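Local coordinates for axin interactor, dorsalization-associated protein (Danio rerio, PDB 2QZQ) that binds axin and blocks its homodimerization, thereby inhibiting axin-mediated JNK activation and acting as a ventralizing factor in the embryo, at residues A[38-43]-A[47-52]; A[57-62]-A[66-71]. All coordinates share one frame; numbering follows the deposited sequence.

Contact 1 (A[38-43]-A[47-52]); sequences VSVKDL and DLNPVQ
Lys41 and Asp47 run side by side and end in a salt bridge, although both CB atoms set off away from the opposing segment. From Lys41 CB the chain turns back at its second torsion (chi2 -64°), and from CD onward every atom follows the carboxylate: CD lies 3.3 Å from Asp47 OD1, CE lies 3.4 Å from that same OD1, and NZ closes on OD1 at 2.8 Å. The ammonium does not arrive in the carboxylate plane but from above it, 36° out. NZ also gives a weak hydrogen bond to Ser39 OG at 3.1 Å, and a cation-pi contact with Phe129 adds a third partner. A methionine in its place would probably leave the Asp47 carboxylate without its opposite charge and rob Ser39 OG of that weak donor.

Asp47 OD1 is also tied to the strand through a water that accepts from Val40 N at 2.8 Å. Leu48 follows, its backbone N bonding Val40 O at 2.8 Å in an almost straight line (178° at the hydrogen). The Leu48 side chain crosses that of Val40 at about a right angle, CD1 coming within 4.1 Å of Val40 CG1, and the same methyl lies against the Lys41-Asp42 peptide.

At the other end, Val38 and Gln52 form an antiparallel hydrogen-bonded pair: Val38 N reaches Gln52 O at 2.8 Å and Gln52 N bonds back to Val38 O. A second water donates to Val38 O as well and to Pro50 O. The pairings at the two ends are two residues out of step, consistent with a loop that arches along strand 34-41 before entering strand 52-53. Strand 34-41 pairs with 85-94 on its other flank, so the arrangement is an edge-strand connection within the antiparallel beta-sandwich of a C2 domain.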
ATOM      1  N   VAL A  38       3.013  -3.575   2.010  1.00 16.35           N
ATOM      2  CA  VAL A  38       3.547  -2.234   1.776  1.00 16.61           C
ATOM      3  C   VAL A  38       5.070  -2.334   1.709  1.00 17.19           C
ATOM      4  O   VAL A  38       5.733  -2.815   2.645  1.00 17.44           O
ATOM      5  CB  VAL A  38       3.116  -1.221   2.880  1.00 16.73           C
ATOM      6  CG1 VAL A  38       3.656   0.244   2.574  1.00 17.26           C
ATOM      7  CG2 VAL A  38       1.595  -1.209   3.084  1.00 14.74           C
ATOM      8  N   SER A  39       5.611  -1.888   0.577  1.00 18.41           N
ATOM      9  CA  SER A  39       7.027  -1.874   0.358  1.00 18.65           C
ATOM     10  C   SER A  39       7.444  -0.484  -0.175  1.00 19.99           C
ATOM     11  O   SER A  39       6.610   0.271  -0.676  1.00 18.84           O
ATOM     12  CB  SER A  39       7.429  -2.979  -0.625  1.00 18.31           C
ATOM     13  OG  SER A  39       6.828  -2.825  -1.903  1.00 18.34           O
ATOM     14  N   VAL A  40       8.733  -0.172  -0.024  1.00 19.29           N
ATOM     15  CA  VAL A  40       9.316   1.046  -0.583  1.00 20.45           C
ATOM     16  C   VAL A  40      10.423   0.595  -1.531  1.00 20.92           C
ATOM     17  O   VAL A  40      11.385  -0.073  -1.100  1.00 21.18           O
ATOM     18  CB  VAL A  40       9.870   1.968   0.517  1.00 20.31           C
ATOM     19  CG1 VAL A  40      10.400   3.275  -0.090  1.00 20.91           C
ATOM     20  CG2 VAL A  40       8.764   2.289   1.557  1.00 20.54           C
ATOM     21  N   LYS A  41      10.266   0.928  -2.812  1.00 20.84           N
ATOM     22  CA  LYS A  41      11.155   0.441  -3.874  1.00 22.84           C
ATOM     23  C   LYS A  41      11.910   1.597  -4.495  1.00 23.62           C
ATOM     24  O   LYS A  41      11.345   2.676  -4.634  1.00 23.61           O
ATOM     25  CB  LYS A  41      10.349  -0.264  -4.988  1.00 22.56           C
ATOM     26  CG  LYS A  41       9.569  -1.537  -4.557  1.00 23.50           C
ATOM     27  CD  LYS A  41      10.483  -2.647  -4.110  1.00 24.27           C
ATOM     28  CE  LYS A  41       9.835  -4.028  -4.334  1.00 22.69           C
ATOM     29  NZ  LYS A  41       9.133  -4.519  -3.152  1.00 26.10           N
ATOM     30  N   ASP A  42      13.169   1.378  -4.882  1.00 24.91           N
ATOM     31  CA  ASP A  42      13.899   2.405  -5.655  1.00 25.98           C
ATOM     32  C   ASP A  42      13.421   2.456  -7.107  1.00 25.81           C
ATOM     33  O   ASP A  42      12.519   1.706  -7.510  1.00 24.98           O
ATOM     34  CB  ASP A  42      15.445   2.300  -5.525  1.00 26.00           C
ATOM     35  CG  ASP A  42      16.049   1.069  -6.214  1.00 28.12           C
ATOM     36  OD1 ASP A  42      15.371   0.368  -6.987  1.00 29.70           O
ATOM     37  OD2 ASP A  42      17.247   0.792  -5.967  1.00 29.48           O
ATOM     38  N   LEU A  43      14.021   3.345  -7.891  1.00 26.60           N
ATOM     39  CA  LEU A  43      13.721   3.428  -9.330  1.00 27.79           C
ATOM     40  C   LEU A  43      13.756   2.103 -10.056  1.00 27.71           C
ATOM     41  O   LEU A  43      13.033   1.907 -11.032  1.00 27.95           O
ATOM     42  CB  LEU A  43      14.731   4.312 -10.036  1.00 28.24           C
ATOM     43  CG  LEU A  43      14.362   5.748 -10.293  1.00 30.00           C
ATOM     44  CD1 LEU A  43      15.468   6.286 -11.180  1.00 32.54           C
ATOM     45  CD2 LEU A  43      12.992   5.866 -10.949  1.00 31.95           C
ATOM     46  N   ASP A  47      13.858  -3.128  -3.135  1.00 25.80           N
ATOM     47  CA  ASP A  47      13.518  -2.753  -1.762  1.00 25.54           C
ATOM     48  C   ASP A  47      14.548  -1.883  -1.051  1.00 26.26           C
ATOM     49  O   ASP A  47      15.723  -2.242  -0.950  1.00 26.19           O
ATOM     50  CB  ASP A  47      13.247  -3.985  -0.919  1.00 25.31           C
ATOM     51  CG  ASP A  47      11.883  -4.567  -1.185  1.00 26.59           C
ATOM     52  OD1 ASP A  47      10.868  -3.846  -1.050  1.00 26.15           O
ATOM     53  OD2 ASP A  47      11.845  -5.743  -1.555  1.00 29.54           O
ATOM     54  N   LEU A  48      14.083  -0.728  -0.585  1.00 25.97           N
ATOM     55  CA  LEU A  48      14.901   0.223   0.152  1.00 26.41           C
ATOM     56  C   LEU A  48      14.697   0.014   1.650  1.00 26.26           C
ATOM     57  O   LEU A  48      15.498   0.470   2.465  1.00 26.34           O
ATOM     58  CB  LEU A  48      14.507   1.653  -0.230  1.00 26.42           C
ATOM     59  CG  LEU A  48      14.947   2.187  -1.599  1.00 27.42           C
ATOM     60  CD1 LEU A  48      14.056   3.362  -1.967  1.00 26.46           C
ATOM     61  CD2 LEU A  48      16.417   2.617  -1.573  1.00 29.11           C
ATOM     62  N   ASN A  49      13.603  -0.675   1.984  1.00 25.86           N
ATOM     63  CA  ASN A  49      13.122  -0.884   3.343  1.00 26.23           C
ATOM     64  C   ASN A  49      12.644  -2.335   3.485  1.00 26.53           C
ATOM     65  O   ASN A  49      12.387  -3.007   2.462  1.00 26.62           O
ATOM     66  CB  ASN A  49      11.886  -0.019   3.632  1.00 25.71           C
ATOM     67  CG  ASN A  49      12.183   1.465   3.760  1.00 27.97           C
ATOM     68  OD1 ASN A  49      13.331   1.922   3.642  1.00 30.47           O
ATOM     69  ND2 ASN A  49      11.133   2.230   4.009  1.00 25.09           N
ATOM     70  N   PRO A  50      12.486  -2.813   4.745  1.00 26.82           N
ATOM     71  CA  PRO A  50      11.793  -4.090   4.973  1.00 26.85           C
ATOM     72  C   PRO A  50      10.334  -3.994   4.549  1.00 26.45           C
ATOM     73  O   PRO A  50       9.678  -2.970   4.787  1.00 26.33           O
ATOM     74  CB  PRO A  50      11.889  -4.299   6.488  1.00 27.02           C
ATOM     75  CG  PRO A  50      12.236  -2.962   7.052  1.00 27.91           C
ATOM     76  CD  PRO A  50      12.997  -2.229   5.999  1.00 26.93           C
ATOM     77  N   VAL A  51       9.862  -5.069   3.931  1.00 25.65           N
ATOM     78  CA  VAL A  51       8.501  -5.198   3.437  1.00 25.69           C
ATOM     79  C   VAL A  51       7.633  -5.424   4.660  1.00 25.40           C
ATOM     80  O   VAL A  51       8.075  -6.090   5.601  1.00 26.69           O
ATOM     81  CB  VAL A  51       8.435  -6.366   2.411  1.00 25.57           C
ATOM     82  CG1 VAL A  51       7.059  -6.522   1.844  1.00 25.43           C
ATOM     83  CG2 VAL A  51       9.420  -6.099   1.261  1.00 26.07           C
ATOM     84  N   GLN A  52       6.433  -4.849   4.678  1.00 23.76           N
ATOM     85  CA  GLN A  52       5.507  -4.998   5.790  1.00 23.38           C
ATOM     86  C   GLN A  52       4.114  -5.458   5.342  1.00 23.58           C
ATOM     87  O   GLN A  52       3.536  -4.873   4.421  1.00 23.39           O
ATOM     88  CB  GLN A  52       5.339  -3.684   6.534  1.00 23.48           C
ATOM     89  CG  GLN A  52       6.616  -3.068   7.131  1.00 23.53           C
ATOM     90  CD  GLN A  52       6.323  -1.728   7.737  1.00 23.20           C
ATOM     91  OE1 GLN A  52       5.788  -1.647   8.841  1.00 26.43           O
ATOM     92  NE2 GLN A  52       6.631  -0.655   7.003  1.00 20.31           N
TER
HETATM   93  O   HOH W   1       7.643  -1.350   4.158  1.00 20.85           O
HETATM   94  O   HOH W   2      10.063  -2.387   1.118  1.00 21.69           O

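Contact 2 (A[57-62]-A[66-71])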
ATOM      1  N   ALA A  57      -7.660  -8.312   6.979  1.00 19.50           N
ATOM      2  CA  ALA A  57      -8.798  -7.457   7.230  1.00 20.98           C
ATOM      3  C   ALA A  57     -10.066  -8.315   7.253  1.00 22.20           C
ATOM      4  O   ALA A  57     -10.251  -9.191   6.394  1.00 22.80           O
ATOM      5  CB  ALA A  57      -8.902  -6.376   6.147  1.00 20.42           C
ATOM      6  N   THR A  58     -10.948  -8.029   8.205  1.00 23.02           N
ATOM      7  CA  THR A  58     -12.161  -8.834   8.400  1.00 24.46           C
ATOM      8  C   THR A  58     -13.414  -8.039   8.094  1.00 24.74           C
ATOM      9  O   THR A  58     -14.489  -8.608   7.882  1.00 24.85           O
ATOM     10  CB  THR A  58     -12.212  -9.408   9.857  1.00 24.40           C
ATOM     11  OG1 THR A  58     -12.075  -8.332  10.799  1.00 25.98           O
ATOM     12  CG2 THR A  58     -11.058 -10.385  10.069  1.00 25.28           C
ATOM     13  N   ARG A  59     -13.289  -6.715   8.053  1.00 24.94           N
ATOM     14  CA  ARG A  59     -14.442  -5.869   7.821  1.00 25.78           C
ATOM     15  C   ARG A  59     -14.682  -5.716   6.317  1.00 25.63           C
ATOM     16  O   ARG A  59     -14.114  -4.827   5.677  1.00 25.58           O
ATOM     17  CB  ARG A  59     -14.280  -4.506   8.522  1.00 25.70           C
ATOM     18  CG  ARG A  59     -14.083  -4.591  10.065  1.00 28.55           C
ATOM     19  CD  ARG A  59     -13.408  -3.310  10.614  1.00 28.34           C
ATOM     20  NE  ARG A  59     -14.145  -2.121  10.192  1.00 32.68           N
ATOM     21  CZ  ARG A  59     -13.596  -0.930   9.975  1.00 34.31           C
ATOM     22  NH1 ARG A  59     -12.279  -0.747  10.122  1.00 33.93           N
ATOM     23  NH2 ARG A  59     -14.372   0.077   9.603  1.00 34.49           N
ATOM     24  N   LYS A  60     -15.522  -6.597   5.768  1.00 25.23           N
ATOM     25  CA  LYS A  60     -15.755  -6.684   4.317  1.00 24.85           C
ATOM     26  C   LYS A  60     -17.169  -6.232   3.989  1.00 24.84           C
ATOM     27  O   LYS A  60     -18.111  -6.491   4.747  1.00 24.83           O
ATOM     28  CB  LYS A  60     -15.528  -8.121   3.793  1.00 25.22           C
ATOM     29  CG  LYS A  60     -14.143  -8.743   4.106  1.00 25.21           C
ATOM     30  CD  LYS A  60     -13.822  -9.883   3.135  1.00 25.53           C
ATOM     31  CE  LYS A  60     -14.932 -10.959   3.085  1.00 24.57           C
ATOM     32  NZ  LYS A  60     -14.417 -12.209   2.461  1.00 23.04           N
ATOM     33  N   GLU A  61     -17.301  -5.520   2.879  1.00 23.81           N
ATOM     34  CA  GLU A  61     -18.576  -5.095   2.328  1.00 24.02           C
ATOM     35  C   GLU A  61     -18.519  -5.593   0.887  1.00 23.12           C
ATOM     36  O   GLU A  61     -17.501  -6.166   0.474  1.00 23.52           O
ATOM     37  CB  GLU A  61     -18.735  -3.557   2.344  1.00 24.15           C
ATOM     38  CG  GLU A  61     -18.595  -2.880   3.713  1.00 26.50           C
ATOM     39  CD  GLU A  61     -18.853  -1.345   3.707  1.00 27.22           C
ATOM     40  OE1 GLU A  61     -18.714  -0.645   2.662  1.00 28.91           O
ATOM     41  OE2 GLU A  61     -19.189  -0.830   4.800  1.00 33.98           O
ATOM     42  N   ASP A  62     -19.585  -5.379   0.132  1.00 22.07           N
ATOM     43  CA  ASP A  62     -19.649  -5.794  -1.258  1.00 21.66           C
ATOM     44  C   ASP A  62     -18.476  -5.224  -2.081  1.00 20.52           C
ATOM     45  O   ASP A  62     -17.799  -5.960  -2.814  1.00 18.42           O
ATOM     46  CB  ASP A  62     -20.958  -5.318  -1.892  1.00 22.86           C
ATOM     47  CG  ASP A  62     -22.202  -6.031  -1.339  1.00 27.51           C
ATOM     48  OD1 ASP A  62     -22.108  -6.859  -0.396  1.00 31.82           O
ATOM     49  OD2 ASP A  62     -23.285  -5.749  -1.890  1.00 31.36           O
ATOM     50  N   HIS A  66     -12.467  -2.725   4.626  1.00 19.40           N
ATOM     51  CA  HIS A  66     -11.966  -1.738   5.585  1.00 19.88           C
ATOM     52  C   HIS A  66     -10.796  -2.310   6.382  1.00 20.65           C
ATOM     53  O   HIS A  66     -10.866  -3.437   6.879  1.00 20.78           O
ATOM     54  CB  HIS A  66     -13.109  -1.257   6.491  1.00 19.90           C
ATOM     55  CG  HIS A  66     -14.212  -0.594   5.725  1.00 20.26           C
ATOM     56  ND1 HIS A  66     -15.225  -1.298   5.118  1.00 22.70           N
ATOM     57  CD2 HIS A  66     -14.405   0.698   5.397  1.00 19.69           C
ATOM     58  CE1 HIS A  66     -16.006  -0.467   4.455  1.00 19.83           C
ATOM     59  NE2 HIS A  66     -15.526   0.752   4.608  1.00 23.49           N
ATOM     60  N   PHE A  67      -9.710  -1.535   6.454  1.00 20.18           N
ATOM     61  CA  PHE A  67      -8.481  -1.908   7.125  1.00 20.72           C
ATOM     62  C   PHE A  67      -8.300  -1.110   8.410  1.00 22.05           C
ATOM     63  O   PHE A  67      -8.086  -1.703   9.488  1.00 21.56           O
ATOM     64  CB  PHE A  67      -7.262  -1.659   6.211  1.00 20.50           C
ATOM     65  CG  PHE A  67      -7.010  -2.767   5.215  1.00 19.22           C
ATOM     66  CD1 PHE A  67      -6.087  -3.779   5.488  1.00 19.63           C
ATOM     67  CD2 PHE A  67      -7.736  -2.820   4.020  1.00 19.17           C
ATOM     68  CE1 PHE A  67      -5.878  -4.816   4.560  1.00 17.84           C
ATOM     69  CE2 PHE A  67      -7.544  -3.857   3.094  1.00 18.21           C
ATOM     70  CZ  PHE A  67      -6.613  -4.859   3.361  1.00 17.27           C
ATOM     71  N   SER A  68      -8.389   0.227   8.281  1.00 22.25           N
ATOM     72  CA  SER A  68      -8.174   1.165   9.391  1.00 23.09           C
ATOM     73  C   SER A  68      -6.938   0.790  10.191  1.00 23.16           C
ATOM     74  O   SER A  68      -7.022   0.528  11.390  1.00 23.97           O
ATOM     75  CB  SER A  68      -9.402   1.217  10.307  1.00 22.78           C
ATOM     76  OG  SER A  68     -10.584   1.453   9.568  1.00 22.74           O
ATOM     77  N   VAL A  69      -5.795   0.750   9.517  1.00 23.18           N
ATOM     78  CA  VAL A  69      -4.539   0.395  10.142  1.00 22.98           C
ATOM     79  C   VAL A  69      -3.428   1.347   9.702  1.00 23.09           C
ATOM     80  O   VAL A  69      -3.369   1.743   8.531  1.00 22.01           O
ATOM     81  CB  VAL A  69      -4.170  -1.082   9.846  1.00 22.89           C
ATOM     82  CG1 VAL A  69      -3.801  -1.290   8.360  1.00 23.15           C
ATOM     83  CG2 VAL A  69      -3.057  -1.560  10.779  1.00 23.64           C
ATOM     84  N   ASP A  70      -2.557   1.718  10.645  1.00 23.21           N
ATOM     85  CA  ASP A  70      -1.408   2.582  10.349  1.00 23.78           C
ATOM     86  C   ASP A  70      -0.200   1.766   9.932  1.00 23.48           C
ATOM     87  O   ASP A  70       0.139   0.762  10.567  1.00 24.23           O
ATOM     88  CB  ASP A  70      -1.013   3.439  11.560  1.00 24.01           C
ATOM     89  CG  ASP A  70      -2.043   4.483  11.914  1.00 27.32           C
ATOM     90  OD1 ASP A  70      -2.993   4.744  11.123  1.00 28.75           O
ATOM     91  OD2 ASP A  70      -1.881   5.062  13.020  1.00 31.14           O
ATOM     92  N   VAL A  71       0.442   2.184   8.854  1.00 22.21           N
ATOM     93  CA  VAL A  71       1.697   1.591   8.441  1.00 22.17           C
ATOM     94  C   VAL A  71       2.800   2.648   8.585  1.00 22.53           C
ATOM     95  O   VAL A  71       2.690   3.742   8.032  1.00 21.66           O
ATOM     96  CB  VAL A  71       1.627   1.032   6.984  1.00 22.22           C
ATOM     97  CG1 VAL A  71       2.954   0.438   6.557  1.00 22.41           C
ATOM     98  CG2 VAL A  71       0.500  -0.022   6.879  1.00 22.03           C
TER
HETATM   99  O   HOH W   3     -10.739  -5.148   9.017  1.00 21.80           O
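Arg59 reaches across His66 by two turns of its chain: CG stands beside its own backbone N (chi1 -59°), and a bend at the third torsion (chi3 53°) lays the guanidinium over the neighbouring strand. His66 CB then sits under one face of that group, 3.5 Å from Arg59 CZ and close to the centre of the plane, while the two side chains cross at about a right angle. With its face on the methylene, the guanidinium spends an N-H at its edge: NH1 donates to Ser68 OG at 2.8 Å, the hydroxyl lying almost exactly in the guanidinium plane. Ser68 lies in a G1 beta bulge, in which it and Val69 both face Ile20 of strand 15-24, a local geometry consistent with its hydroxyl coming within range of Arg59.

The other side of strand 66-71 is apolar. Ala57 CB rests over the face of the Phe67 ring, 3.8 Å from the ring centroid and 12° off its normal, a CH-pi contact. The ring extends from the hairpin toward Ile36 of strand 34-41, with Ile20 and Thr54 also against it.

Backbone pairing is slight. His66 N bonds Arg59 O at 2.9 Å, and beyond it a water stands in for direct contact, accepting from Thr58 N at 3.0 Å and donating to His66 O at 2.7 Å.

The hairpin of strands 59-60 and 64-72 is thus held here by one direct backbone bond, a bridging water and side-chain contacts. Since the hydroxyl of Ser68 satisfies an N-H of Arg59 without cancelling its charge, the bond, with His66 CB against one face, probably restrains the guanidinium's orientation, and the positive charge is likely to remain felt at this exposed rim, while the Ala57-Phe67 contact lies on the other side of the strand.

How the contacts relate
Contact 1 closes before contact 2 opens along the chain, and their centres lie about 22 Å apart, on opposite sides of the chain's centre. They nevertheless meet at Val71 of contact 2, whose CG1 packs 4.0 Å from Val38 CB and 3.9 Å from Gln52 NE2 of contact 1. Contact 1 joins strand 34-41 to the loop that leads into edge strand 52-53, and contact 2 joins edge strand 59-60 to strand 64-72, so both reach the same antiparallel sheet close to its two outermost strands. All four segments belong to the C2 domain; 38-43, 47-52, 57-62 and the start of 66-71 fall in a region that, by similarity, probably binds axin.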